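FAD-dependent oxidoreductase (Actinomadura kijaniata, PDB 3M9V) is a flavin-dependent enzyme of the acyl-CoA dehydrogenase family that acts in the biosynthesis of the sugar D-kijanose, probably on a dTDP-linked sugar. Local coordinates at residues Leu35-Arg39 against Ala90-Asp95; Gly162-Ser166 against Phe229-Ile234; Gly207-Asn213 against Val225-Asp230; Ala281-Arg285 against Ser360-Gly364; Phe340-Leu345 against Pro388-Ala394. All coordinates share one frame; numbering follows the deposited sequence.

Contact 1. Residues Leu35-Arg39 against Ala90-Asp95; sequences LPRIR and AVARAD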
# COMPACT_ATOMS: atom_id res chain seq x y z
N LEU A 35 17.18 -23.24 -21.96
CA LEU A 35 16.21 -22.14 -21.91
C LEU A 35 15.34 -21.98 -23.15
O LEU A 35 14.12 -21.83 -23.04
CB LEU A 35 16.85 -20.82 -21.45
CG LEU A 35 17.56 -20.95 -20.11
CD1 LEU A 35 18.20 -19.64 -19.66
CD2 LEU A 35 16.55 -21.40 -19.07
N PRO A 36 15.94 -22.00 -24.36
CA PRO A 36 15.09 -21.78 -25.54
C PRO A 36 13.95 -22.79 -25.70
O PRO A 36 12.87 -22.41 -26.12
CB PRO A 36 16.06 -21.88 -26.72
CG PRO A 36 17.45 -21.61 -26.10
CD PRO A 36 17.37 -22.17 -24.70
N ARG A 37 14.14 -24.07 -25.39
CA ARG A 37 12.99 -24.98 -25.46
C ARG A 37 11.94 -24.68 -24.38
O ARG A 37 10.72 -24.72 -24.60
CB ARG A 37 13.41 -26.45 -25.31
CG ARG A 37 12.24 -27.45 -25.33
CD ARG A 37 12.62 -28.84 -24.78
NE ARG A 37 13.45 -29.52 -25.77
CZ ARG A 37 13.01 -30.27 -26.78
NH1 ARG A 37 13.89 -30.76 -27.64
NH2 ARG A 37 11.72 -30.51 -26.97
N ILE A 38 12.43 -24.39 -23.18
CA ILE A 38 11.56 -24.05 -22.06
C ILE A 38 10.64 -22.87 -22.37
O ILE A 38 9.42 -22.95 -22.20
CB ILE A 38 12.37 -23.87 -20.76
CG1 ILE A 38 12.98 -25.23 -20.40
CG2 ILE A 38 11.48 -23.25 -19.67
CD1 ILE A 38 14.06 -25.19 -19.31
N ARG A 39 11.21 -21.80 -22.91
CA ARG A 39 10.41 -20.65 -23.28
C ARG A 39 9.45 -20.96 -24.42
O ARG A 39 8.31 -20.48 -24.48
CB ARG A 39 11.34 -19.52 -23.74
CG ARG A 39 10.76 -18.14 -23.54
CD ARG A 39 11.87 -17.10 -23.56
NE ARG A 39 12.74 -17.27 -24.72
CZ ARG A 39 13.98 -17.76 -24.66
NH1 ARG A 39 14.70 -17.89 -25.78
NH2 ARG A 39 14.50 -18.11 -23.49
N ALA A 90 16.66 -18.06 -13.22
CA ALA A 90 16.86 -18.08 -14.69
C ALA A 90 15.84 -19.00 -15.38
O ALA A 90 15.25 -18.63 -16.41
CB ALA A 90 18.32 -18.52 -15.04
N VAL A 91 15.56 -20.17 -14.79
CA VAL A 91 14.55 -21.04 -15.39
C VAL A 91 13.15 -20.41 -15.35
O VAL A 91 12.40 -20.48 -16.32
CB VAL A 91 14.57 -22.48 -14.79
CG1 VAL A 91 13.43 -23.36 -15.35
CG2 VAL A 91 15.91 -23.16 -15.08
N ALA A 92 12.80 -19.81 -14.21
CA ALA A 92 11.48 -19.20 -14.06
C ALA A 92 11.23 -18.05 -15.04
O ALA A 92 10.09 -17.84 -15.44
CB ALA A 92 11.25 -18.77 -12.62
N ARG A 93 12.27 -17.31 -15.42
CA ARG A 93 12.03 -16.26 -16.41
C ARG A 93 11.58 -16.89 -17.70
O ARG A 93 10.89 -16.25 -18.46
CB ARG A 93 13.30 -15.47 -16.76
CG ARG A 93 13.73 -14.67 -15.59
CD ARG A 93 15.11 -14.11 -15.79
NE ARG A 93 15.09 -13.28 -16.99
CZ ARG A 93 15.99 -12.33 -17.20
NH1 ARG A 93 16.94 -12.10 -16.29
NH2 ARG A 93 15.92 -11.63 -18.31
N ALA A 94 11.97 -18.14 -17.96
CA ALA A 94 11.43 -18.88 -19.10
C ALA A 94 10.09 -19.57 -18.84
O ALA A 94 9.18 -19.48 -19.68
CB ALA A 94 12.48 -19.85 -19.59
N ASP A 95 9.93 -20.24 -17.69
CA ASP A 95 8.63 -20.81 -17.39
C ASP A 95 8.65 -21.18 -15.91
O ASP A 95 9.53 -21.92 -15.43
CB ASP A 95 8.38 -22.11 -18.20
CG ASP A 95 7.07 -22.79 -17.81
OD1 ASP A 95 6.99 -23.95 -17.33
OD2 ASP A 95 6.06 -22.09 -18.00

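Contact 2. Residues Gly162-Ser166 against Phe229-Ile234; sequences GWLLS and FDDCPI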
# COMPACT_ATOMS: atom_id res chain seq x y z
N GLY A 162 8.41 -55.60 7.65
CA GLY A 162 8.32 -54.46 6.74
C GLY A 162 7.05 -53.67 7.01
O GLY A 162 6.51 -53.74 8.12
N TRP A 163 6.55 -52.92 6.04
CA TRP A 163 5.42 -52.01 6.27
C TRP A 163 4.45 -51.96 5.09
O TRP A 163 4.76 -52.36 3.97
CB TRP A 163 5.89 -50.56 6.45
CG TRP A 163 6.98 -50.37 7.46
CD1 TRP A 163 8.33 -50.50 7.27
CD2 TRP A 163 6.80 -49.98 8.83
NE1 TRP A 163 9.00 -50.24 8.45
CE2 TRP A 163 8.08 -49.92 9.42
CE3 TRP A 163 5.68 -49.69 9.62
CZ2 TRP A 163 8.28 -49.57 10.76
CZ3 TRP A 163 5.87 -49.36 10.94
CH2 TRP A 163 7.17 -49.28 11.50
N LEU A 164 3.28 -51.40 5.37
CA LEU A 164 2.25 -51.20 4.36
C LEU A 164 1.84 -49.73 4.55
O LEU A 164 1.64 -49.26 5.68
CB LEU A 164 1.05 -52.13 4.53
CG LEU A 164 1.38 -53.63 4.40
CD1 LEU A 164 0.21 -54.47 4.92
CD2 LEU A 164 1.59 -53.93 2.93
N LEU A 165 1.75 -49.03 3.43
CA LEU A 165 1.56 -47.59 3.45
C LEU A 165 0.18 -47.35 2.86
O LEU A 165 -0.11 -47.80 1.74
CB LEU A 165 2.65 -46.91 2.61
CG LEU A 165 2.51 -45.40 2.34
CD1 LEU A 165 2.59 -44.60 3.65
CD2 LEU A 165 3.59 -44.96 1.36
N SER A 166 -0.69 -46.65 3.59
CA SER A 166 -1.95 -46.22 2.99
C SER A 166 -2.22 -44.73 3.21
O SER A 166 -1.91 -44.17 4.27
CB SER A 166 -3.12 -47.02 3.56
OG SER A 166 -3.11 -48.35 3.08
N PHE A 229 -1.98 -44.26 -2.07
CA PHE A 229 -1.26 -45.42 -1.57
C PHE A 229 -2.35 -46.34 -1.03
O PHE A 229 -3.12 -45.94 -0.17
CB PHE A 229 -0.29 -45.10 -0.42
CG PHE A 229 0.46 -43.81 -0.61
CD1 PHE A 229 1.41 -43.68 -1.60
CD2 PHE A 229 0.21 -42.73 0.22
CE1 PHE A 229 2.10 -42.47 -1.81
CE2 PHE A 229 0.88 -41.53 0.03
CZ PHE A 229 1.84 -41.39 -0.98
N ASP A 230 -2.41 -47.57 -1.55
CA ASP A 230 -3.43 -48.55 -1.15
C ASP A 230 -2.62 -49.78 -0.73
O ASP A 230 -2.18 -50.58 -1.57
CB ASP A 230 -4.36 -48.79 -2.34
CG ASP A 230 -5.35 -49.92 -2.12
OD1 ASP A 230 -5.83 -50.09 -0.97
OD2 ASP A 230 -5.65 -50.62 -3.12
N ASP A 231 -2.31 -49.82 0.56
CA ASP A 231 -1.46 -50.86 1.12
C ASP A 231 -0.19 -51.13 0.30
O ASP A 231 0.00 -52.27 -0.14
CB ASP A 231 -2.27 -52.17 1.18
CG ASP A 231 -3.25 -52.18 2.34
OD1 ASP A 231 -3.11 -51.37 3.28
OD2 ASP A 231 -4.20 -52.98 2.35
N CYS A 232 0.64 -50.11 0.10
CA CYS A 232 1.85 -50.27 -0.70
C CYS A 232 2.89 -50.93 0.19
O CYS A 232 3.21 -50.41 1.26
CB CYS A 232 2.45 -48.93 -1.16
SG CYS A 232 1.29 -48.04 -2.24
N PRO A 233 3.43 -52.06 -0.25
CA PRO A 233 4.44 -52.73 0.56
C PRO A 233 5.75 -51.94 0.51
O PRO A 233 6.28 -51.71 -0.57
CB PRO A 233 4.61 -54.08 -0.16
CG PRO A 233 4.21 -53.76 -1.59
CD PRO A 233 2.99 -52.92 -1.36
N ILE A 234 6.25 -51.53 1.67
CA ILE A 234 7.55 -50.87 1.72
C ILE A 234 8.47 -51.67 2.64
O ILE A 234 8.13 -51.89 3.81
CB ILE A 234 7.46 -49.46 2.37
CG1 ILE A 234 6.17 -48.71 2.00
CG2 ILE A 234 8.78 -48.71 2.13
CD1 ILE A 234 6.14 -48.20 0.61

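Contact 3. Residues Gly207-Asn213 against Val225-Asp230; sequences GFTVLDN and VDIVFD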
# COMPACT_ATOMS: atom_id res chain seq x y z
N GLY A 207 -0.26 -50.97 -5.55
CA GLY A 207 -1.06 -50.08 -4.72
C GLY A 207 -0.81 -48.58 -4.90
O GLY A 207 -1.54 -47.76 -4.33
N PHE A 208 0.20 -48.23 -5.69
CA PHE A 208 0.65 -46.85 -5.85
C PHE A 208 0.04 -46.26 -7.12
O PHE A 208 0.27 -46.79 -8.20
CB PHE A 208 2.18 -46.73 -5.96
CG PHE A 208 2.66 -45.29 -6.04
CD1 PHE A 208 2.42 -44.42 -4.99
CD2 PHE A 208 3.28 -44.80 -7.17
CE1 PHE A 208 2.83 -43.09 -5.06
CE2 PHE A 208 3.69 -43.49 -7.25
CZ PHE A 208 3.46 -42.63 -6.20
N THR A 209 -0.75 -45.20 -7.00
CA THR A 209 -1.28 -44.55 -8.21
C THR A 209 -0.94 -43.06 -8.24
O THR A 209 -1.08 -42.39 -7.22
CB THR A 209 -2.83 -44.60 -8.25
OG1 THR A 209 -3.26 -45.95 -8.04
CG2 THR A 209 -3.30 -44.17 -9.64
N VAL A 210 -0.49 -42.57 -9.40
CA VAL A 210 -0.39 -41.13 -9.66
C VAL A 210 -1.62 -40.60 -10.38
O VAL A 210 -1.89 -41.08 -11.46
CB VAL A 210 0.85 -40.83 -10.49
CG1 VAL A 210 0.90 -39.34 -10.86
CG2 VAL A 210 2.08 -41.26 -9.70
N LEU A 211 -2.35 -39.64 -9.80
CA LEU A 211 -3.61 -39.22 -10.42
C LEU A 211 -3.28 -38.12 -11.42
O LEU A 211 -2.12 -37.73 -11.57
CB LEU A 211 -4.63 -38.72 -9.40
CG LEU A 211 -5.06 -39.64 -8.26
CD1 LEU A 211 -6.14 -38.94 -7.41
CD2 LEU A 211 -5.59 -40.97 -8.78
N ASP A 212 -4.29 -37.61 -12.11
CA ASP A 212 -4.01 -36.68 -13.20
C ASP A 212 -5.02 -35.56 -13.05
O ASP A 212 -5.76 -35.28 -13.98
CB ASP A 212 -4.20 -37.37 -14.54
CG ASP A 212 -4.02 -36.41 -15.71
OD1 ASP A 212 -3.23 -35.46 -15.59
OD2 ASP A 212 -4.64 -36.59 -16.77
N ASN A 213 -5.04 -34.98 -11.85
CA ASN A 213 -6.10 -34.11 -11.37
C ASN A 213 -5.66 -32.68 -11.04
O ASN A 213 -6.34 -31.99 -10.30
CB ASN A 213 -6.71 -34.72 -10.10
CG ASN A 213 -5.75 -34.68 -8.93
OD1 ASN A 213 -4.56 -34.97 -9.04
ND2 ASN A 213 -6.28 -34.30 -7.77
N VAL A 225 0.02 -32.95 -8.86
CA VAL A 225 -1.14 -33.82 -8.79
C VAL A 225 -1.19 -34.53 -7.45
O VAL A 225 -0.28 -34.39 -6.65
CB VAL A 225 -1.11 -34.87 -9.89
CG1 VAL A 225 -1.14 -34.21 -11.28
CG2 VAL A 225 0.09 -35.82 -9.71
N ASP A 226 -2.24 -35.31 -7.24
CA ASP A 226 -2.38 -36.16 -6.06
C ASP A 226 -1.79 -37.56 -6.25
O ASP A 226 -1.76 -38.05 -7.38
CB ASP A 226 -3.86 -36.32 -5.78
CG ASP A 226 -4.41 -35.14 -5.00
OD1 ASP A 226 -3.93 -33.99 -5.16
OD2 ASP A 226 -5.31 -35.39 -4.18
N ILE A 227 -1.31 -38.20 -5.18
CA ILE A 227 -0.82 -39.58 -5.34
C ILE A 227 -1.46 -40.44 -4.24
O ILE A 227 -1.69 -39.95 -3.13
CB ILE A 227 0.71 -39.68 -5.30
CG1 ILE A 227 1.24 -39.26 -3.92
CG2 ILE A 227 1.36 -38.94 -6.49
CD1 ILE A 227 2.73 -39.18 -3.86
N VAL A 228 -1.77 -41.70 -4.55
CA VAL A 228 -2.59 -42.55 -3.69
C VAL A 228 -1.87 -43.84 -3.33
O VAL A 228 -1.22 -44.44 -4.19
CB VAL A 228 -3.91 -42.91 -4.37
CG1 VAL A 228 -4.86 -43.61 -3.40
CG2 VAL A 228 -4.58 -41.66 -4.91
N PHE A 229 -1.98 -44.26 -2.07
CA PHE A 229 -1.26 -45.42 -1.57
C PHE A 229 -2.35 -46.34 -1.03
O PHE A 229 -3.12 -45.94 -0.17
CB PHE A 229 -0.29 -45.10 -0.42
CG PHE A 229 0.46 -43.81 -0.61
CD1 PHE A 229 1.41 -43.68 -1.60
CD2 PHE A 229 0.21 -42.73 0.22
CE1 PHE A 229 2.10 -42.47 -1.81
CE2 PHE A 229 0.88 -41.53 0.03
CZ PHE A 229 1.84 -41.39 -0.98
N ASP A 230 -2.41 -47.57 -1.55
CA ASP A 230 -3.43 -48.55 -1.15
C ASP A 230 -2.62 -49.78 -0.73
O ASP A 230 -2.18 -50.58 -1.57
CB ASP A 230 -4.36 -48.79 -2.34
CG ASP A 230 -5.35 -49.92 -2.12
OD1 ASP A 230 -5.83 -50.09 -0.97
OD2 ASP A 230 -5.65 -50.62 -3.12

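Contact 4. Residues Ala281-Arg285 against Ser360-Gly364; sequences ALERR and SLVGG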
# COMPACT_ATOMS: atom_id res chain seq x y z
N ALA A 281 8.14 -3.71 -24.13
CA ALA A 281 6.94 -3.10 -24.69
C ALA A 281 7.03 -1.57 -24.78
O ALA A 281 6.64 -0.97 -25.78
CB ALA A 281 5.66 -3.55 -23.97
N LEU A 282 7.59 -0.91 -23.76
CA LEU A 282 7.64 0.54 -23.79
C LEU A 282 8.64 1.03 -24.83
O LEU A 282 8.41 2.04 -25.49
CB LEU A 282 8.03 1.11 -22.43
CG LEU A 282 6.87 1.15 -21.43
CD1 LEU A 282 7.53 1.36 -20.07
CD2 LEU A 282 5.97 2.31 -21.78
N GLU A 283 9.76 0.31 -24.95
CA GLU A 283 10.76 0.69 -25.93
C GLU A 283 10.32 0.49 -27.38
O GLU A 283 10.92 1.06 -28.27
CB GLU A 283 12.07 -0.03 -25.64
CG GLU A 283 12.33 0.18 -24.17
CD GLU A 283 13.75 -0.12 -23.76
OE1 GLU A 283 14.35 -1.10 -24.26
OE2 GLU A 283 14.24 0.66 -22.92
N ARG A 284 9.27 -0.30 -27.61
CA ARG A 284 8.87 -0.62 -28.98
C ARG A 284 7.97 0.49 -29.50
O ARG A 284 7.61 0.50 -30.67
CB ARG A 284 8.05 -1.92 -29.01
CG ARG A 284 8.75 -3.10 -29.65
CD ARG A 284 7.82 -4.30 -29.60
NE ARG A 284 8.24 -5.27 -28.59
CZ ARG A 284 7.48 -5.75 -27.60
NH1 ARG A 284 6.22 -5.38 -27.43
NH2 ARG A 284 8.01 -6.62 -26.76
N ARG A 285 7.60 1.43 -28.63
CA ARG A 285 6.59 2.39 -29.04
C ARG A 285 7.19 3.65 -29.66
O ARG A 285 8.22 4.14 -29.22
CB ARG A 285 5.65 2.69 -27.88
CG ARG A 285 4.81 1.47 -27.54
CD ARG A 285 3.99 1.64 -26.27
NE ARG A 285 3.33 0.39 -25.93
CZ ARG A 285 2.77 0.09 -24.75
NH1 ARG A 285 2.78 0.98 -23.77
NH2 ARG A 285 2.21 -1.09 -24.57
N SER A 360 -0.26 -2.59 -16.13
CA SER A 360 -0.58 -1.19 -16.34
C SER A 360 0.37 -0.57 -17.38
O SER A 360 -0.09 0.26 -18.16
CB SER A 360 -0.46 -0.39 -15.05
OG SER A 360 -1.40 -0.91 -14.13
N LEU A 361 1.66 -0.93 -17.41
CA LEU A 361 2.55 -0.40 -18.44
C LEU A 361 2.22 -0.88 -19.86
O LEU A 361 2.26 -0.10 -20.81
CB LEU A 361 4.00 -0.77 -18.14
CG LEU A 361 4.47 -0.08 -16.85
CD1 LEU A 361 5.76 -0.65 -16.31
CD2 LEU A 361 4.60 1.40 -17.21
N VAL A 362 2.03 -2.18 -20.05
CA VAL A 362 1.68 -2.71 -21.35
C VAL A 362 0.26 -2.32 -21.80
O VAL A 362 0.08 -2.10 -22.99
CB VAL A 362 1.78 -4.23 -21.33
CG1 VAL A 362 1.29 -4.79 -22.68
CG2 VAL A 362 3.22 -4.62 -21.02
N GLY A 363 -0.70 -2.25 -20.89
CA GLY A 363 -2.10 -1.94 -21.17
C GLY A 363 -2.88 -3.15 -21.67
O GLY A 363 -2.42 -4.27 -21.45
N GLY A 364 -3.98 -2.93 -22.40
CA GLY A 364 -5.02 -3.92 -22.69
C GLY A 364 -4.59 -5.21 -23.37
O GLY A 364 -5.16 -6.28 -23.10

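Contact 5. Residues Phe340-Leu345 against Pro388-Ala394; sequences FQCAKL and PYAYVDA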
# COMPACT_ATOMS: atom_id res chain seq x y z
N PHE A 340 13.82 -17.40 6.56
CA PHE A 340 12.95 -17.91 5.49
C PHE A 340 11.61 -17.19 5.55
O PHE A 340 11.14 -16.61 4.56
CB PHE A 340 12.79 -19.44 5.62
CG PHE A 340 11.95 -20.12 4.57
CD1 PHE A 340 11.57 -19.51 3.37
CD2 PHE A 340 11.50 -21.43 4.80
CE1 PHE A 340 10.79 -20.18 2.40
CE2 PHE A 340 10.66 -22.10 3.88
CZ PHE A 340 10.31 -21.47 2.66
N GLN A 341 10.94 -17.25 6.70
CA GLN A 341 9.60 -16.67 6.73
C GLN A 341 9.48 -15.14 6.60
O GLN A 341 8.51 -14.64 6.02
CB GLN A 341 8.77 -17.22 7.89
CG GLN A 341 8.77 -18.77 7.86
CD GLN A 341 8.00 -19.31 6.66
OE1 GLN A 341 6.92 -18.80 6.32
NE2 GLN A 341 8.53 -20.36 6.03
N CYS A 342 10.43 -14.40 7.15
CA CYS A 342 10.44 -12.95 6.99
C CYS A 342 10.51 -12.64 5.49
O CYS A 342 9.75 -11.81 5.00
CB CYS A 342 11.69 -12.35 7.65
SG CYS A 342 11.39 -12.20 9.42
N ALA A 343 11.44 -13.29 4.82
CA ALA A 343 11.66 -13.05 3.38
C ALA A 343 10.49 -13.52 2.52
O ALA A 343 10.12 -12.86 1.55
CB ALA A 343 12.97 -13.70 2.88
N LYS A 344 9.92 -14.67 2.86
CA LYS A 344 8.77 -15.21 2.13
C LYS A 344 7.56 -14.29 2.14
O LYS A 344 6.91 -14.06 1.12
CB LYS A 344 8.35 -16.59 2.69
CG LYS A 344 7.26 -17.27 1.85
CD LYS A 344 6.84 -18.64 2.43
CE LYS A 344 6.16 -19.54 1.39
NZ LYS A 344 4.74 -19.12 1.42
N LEU A 345 7.24 -13.73 3.31
CA LEU A 345 6.11 -12.81 3.37
C LEU A 345 6.35 -11.59 2.47
O LEU A 345 5.45 -11.15 1.75
CB LEU A 345 5.85 -12.41 4.82
CG LEU A 345 4.47 -11.85 5.15
CD1 LEU A 345 4.24 -12.21 6.61
CD2 LEU A 345 4.62 -10.35 5.17
N PRO A 388 5.88 -24.31 4.01
CA PRO A 388 5.52 -23.40 5.09
C PRO A 388 5.92 -21.95 4.80
O PRO A 388 6.87 -21.73 4.06
CB PRO A 388 6.36 -23.95 6.24
CG PRO A 388 7.58 -24.56 5.59
CD PRO A 388 7.24 -24.85 4.16
N TYR A 389 5.22 -20.97 5.35
CA TYR A 389 3.84 -21.10 5.81
C TYR A 389 3.01 -20.19 4.92
O TYR A 389 3.49 -19.15 4.45
CB TYR A 389 3.72 -20.60 7.25
CG TYR A 389 4.55 -21.42 8.21
CD1 TYR A 389 4.28 -22.77 8.46
CD2 TYR A 389 5.62 -20.84 8.86
CE1 TYR A 389 5.07 -23.52 9.33
CE2 TYR A 389 6.40 -21.56 9.73
CZ TYR A 389 6.14 -22.89 9.96
OH TYR A 389 7.02 -23.47 10.85
N ALA A 390 1.75 -20.56 4.70
CA ALA A 390 0.83 -19.62 4.07
C ALA A 390 0.62 -18.42 5.01
O ALA A 390 0.84 -18.55 6.22
CB ALA A 390 -0.50 -20.33 3.78
N TYR A 391 0.18 -17.28 4.46
CA TYR A 391 0.10 -16.01 5.16
C TYR A 391 -0.47 -16.10 6.58
O TYR A 391 0.16 -15.67 7.54
CB TYR A 391 -0.70 -14.97 4.35
CG TYR A 391 -0.86 -13.68 5.11
CD1 TYR A 391 0.23 -12.83 5.28
CD2 TYR A 391 -2.09 -13.29 5.63
CE1 TYR A 391 0.12 -11.64 5.97
CE2 TYR A 391 -2.20 -12.09 6.32
CZ TYR A 391 -1.11 -11.26 6.48
OH TYR A 391 -1.16 -10.07 7.17
N VAL A 392 -1.67 -16.65 6.71
CA VAL A 392 -2.31 -16.79 8.01
C VAL A 392 -1.48 -17.54 9.06
O VAL A 392 -1.32 -17.05 10.19
CB VAL A 392 -3.77 -17.27 7.89
CG1 VAL A 392 -4.34 -17.48 9.27
CG2 VAL A 392 -4.60 -16.16 7.15
N ASP A 393 -0.90 -18.67 8.69
CA ASP A 393 0.05 -19.33 9.59
C ASP A 393 1.40 -18.64 9.77
O ASP A 393 2.01 -18.74 10.83
CB ASP A 393 0.32 -20.76 9.08
CG ASP A 393 -0.96 -21.57 8.99
OD1 ASP A 393 -1.82 -21.41 9.88
OD2 ASP A 393 -1.15 -22.35 8.05
N ALA A 394 1.91 -17.96 8.75
CA ALA A 394 3.17 -17.25 8.91
C ALA A 394 2.99 -16.18 9.99
O ALA A 394 3.93 -15.85 10.72
CB ALA A 394 3.55 -16.53 7.58

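Contact 1. Residues Leu35-Arg39 against Ala90-Asp95
Two helices of the all-helical N-terminal domain of the acyl-CoA dehydrogenase fold pack here, the start of helix 35-48 against the end of helix 81-94. Their local axes approach to 9.1 Å and diverge by 36°. The contact is apolar, with no hydrogen bond across it. Ile38 and Ala94 make its centre. The Ile38 branch methyl CG2 meets Ala94 CB at 3.5 Å. It also meets Asp95 CB at 3.6 Å, where the two side chains cross at about a right angle. CG2 is set anti to the backbone N of Ile38, while CG1 runs beside that N (chi1 -66°) and carries CD1 to within 4.4 Å of Val91 CG1. Leu35 adds its CD2 methyl, 4.1 Å from Ala90 O and also near Val91 and Ala94 CB. Arg39 takes part through its backbone end, with CA 4.0 Å from Ala94 O. Asp95 keeps its carboxylate for another task. It is the N-cap of the next helix, and its OD1 bonds Thr98 OG1. Helix 96-118 closes over Ile38 and Val91 through Thr98. Helix 22-32 touches Ala90 and Val91, and helix 53-61 reaches Ile38 through Thr55.

Contact 2. Residues Gly162-Ser166 against Phe229-Ile234
This is an antiparallel strand pairing with a G1 beta bulge, in the beta-sheet middle domain of the acyl-CoA dehydrogenase fold. Strand 163-172 runs against the end of strand 225-234. Trp163 with Ile234 and Leu165 with Cys232 are hydrogen-bonded pairs; Leu164 with Pro233 between them is a non-hydrogen-bonded pair. The straightest of these bonds runs from Ile234 N to Trp163 O, 2.9 Å at 167°. At the bulge, Asp231 and Cys232 both face Leu165. Cys232 N bonds Leu165 O at 2.9 Å. Asp231 N comes 3.0 Å from Ser166 OG, but Ser166 has two conformers, so this bond is doubtful. The Asp231 carboxylate has its salt bridge with Arg156. On the buried face, Leu165 has CG anti to its own backbone N (chi1 172°) and lays CD2 over one face of the Phe229 ring, a CH-pi contact 4.0 Å from the centroid. Its CB rests 4.0 Å from Ile234 CG1. Trp163 meets Ile234 O at its ring edge, in plane. Strand 154-157 pairs with the other edge of 163-166, at Leu164 and Ser166. Val201 of strand 196-202 covers Leu165, Phe229 and Ile234, and strand 180-187 adds Ala185 and Ile183.

Contact 3. Residues Gly207-Asn213 against Val225-Asp230
Phe208 and Phe229 lie side by side and point the same way from neighbouring antiparallel strands. Their rings meet rim to rim, with planes 17° apart and CE1 to CE1 at 3.4 Å. The Phe208 ring reaches this place with CG opposite its own amide nitrogen (chi1 -176°), and its CE1 also touches Ile227 CB at 4.0 Å. With an alanine here in place of Phe208, Phe229 CE1 and Ile227 would probably lose this neighbour, opening a gap. Further along the same face, the side chains of Val210 and Ile227 cross, with CG2 against CG2 at 4.0 Å. Val228 lies on the face opposite the phenylalanines, and Leu211 slants across it, CG to CG2 at 3.9 Å. Asn213 stands nearly perpendicular to Asp226, amide and carboxylate planes 80° apart. Its OD1 takes Asp226 N on a lone pair, in the carbonyl plane, at 3.0 Å. Here a side-chain oxygen accepts the amide, just past strand 208-210. The Asp226 carboxylate is gripped by Arg168, Thr170 and His148. Main-chain bonds join Thr209 and Val228 in both directions. The pairing adds edge strand 208-210 to the middle-domain sheet of the acyl-CoA dehydrogenase fold, both phenylalanines touching Val201.

Contact 4. Residues Ala281-Arg285 against Ser360-Gly364
Arg285 reaches from just beyond helix 264-283 to the C-terminal end of helix 329-362 and binds its last carbonyls. Both helices belong to the C-terminal helical domain of the acyl-CoA dehydrogenase fold, and the contact joins them where both come to an end. The packed side is small and apolar. Leu282 CD1 meets Leu361 CD2 at 4.1 Å, the two side chains slanting across each other. Ala281 CB rests 4.0 Å from Val362 CG2. Helix 291-323 closes this side, with Val297 on Leu282 and with Ala293 and Ile300 on Leu361. The other side is polar and more open, for Arg285 is exposed to solvent. Its chain is extended from CG to NE, which carries the guanidinium across to the other helix end and brings its edge up to the backbone. A positive group at this end probably suits the helix dipole, since the carbonyls there point beyond the last turn. Gly363 follows directly, with a positive phi that ends the helix. Ser360, on the same helix end, bonds Arg384 of a second subunit through its OG. The two bonds of Arg285 differ in shape. NH1 meets Leu361 O in the carbonyl plane at 3.2 Å and 156°, whereas NH2 comes closer to Val362 O, 2.8 Å, but is more bent, 138°, and tilted from that carbonyl's plane.

Contact 5. Residues Phe340-Leu345 against Pro388-Ala394
The peptide bonds before Pro388 and Tyr389 are both cis, and this bent chain lies along helix 329-362 just ahead of helix 391-402. Gln341 grips the bend with both ends of its amide. NE2 gives a straight bond to Pro388 O, 2.9 Å at 167°, but sits well above that carbonyl's plane. OE1 accepts Tyr389 N at 2.9 Å. The side chain folds back at its second torsion (chi2 -68°) and crosses that of Tyr389 at about a right angle, amide and ring planes 53° apart, OE1 3.5 Å from CD2. A leucine here in place of Gln341 would probably leave Pro388 O and Tyr389 N without these partners, and the cis turn less firm. The bend lies in the C-terminal part of the acyl-CoA dehydrogenase fold, next to Gln387, an FMN-binding residue, though this chain holds no flavin in the model. The Pro388 side chain is about 7 Å from the bound dTDP. Lys344 NZ bonds Gly383 O and Met386 O, and more distantly Tyr389 O at 3.3 Å, from above its plane. NE2 of Gln341 lies over one face of the Phe340 ring. Leu345 CD1 touches Tyr391 CE1 at 4.2 Å, and Tyr391 OH bonds Glu299 of a third subunit.

How the contacts relate
From the N terminus, contact 1 comes first and closes a loop of 50 residues, just over half of them helical, within the N-terminal domain. The chain then enters the sheet. Contact 2 closes a loop of 62 residues, rich in strand, and contact 3 a short one of 11 that ends on the same strand, 225-234. These two share Phe229 and Asp230 and touch at Cys232 and Gly207. Together they place strand 225-234 between 163-172 and 208-210. Among the C-terminal helices, contact 4 closes a largely helical loop of 74 residues and contact 5 one of 42. Their segments alternate, so the loops cross. Both use helix 329-362, and both reach a second subunit.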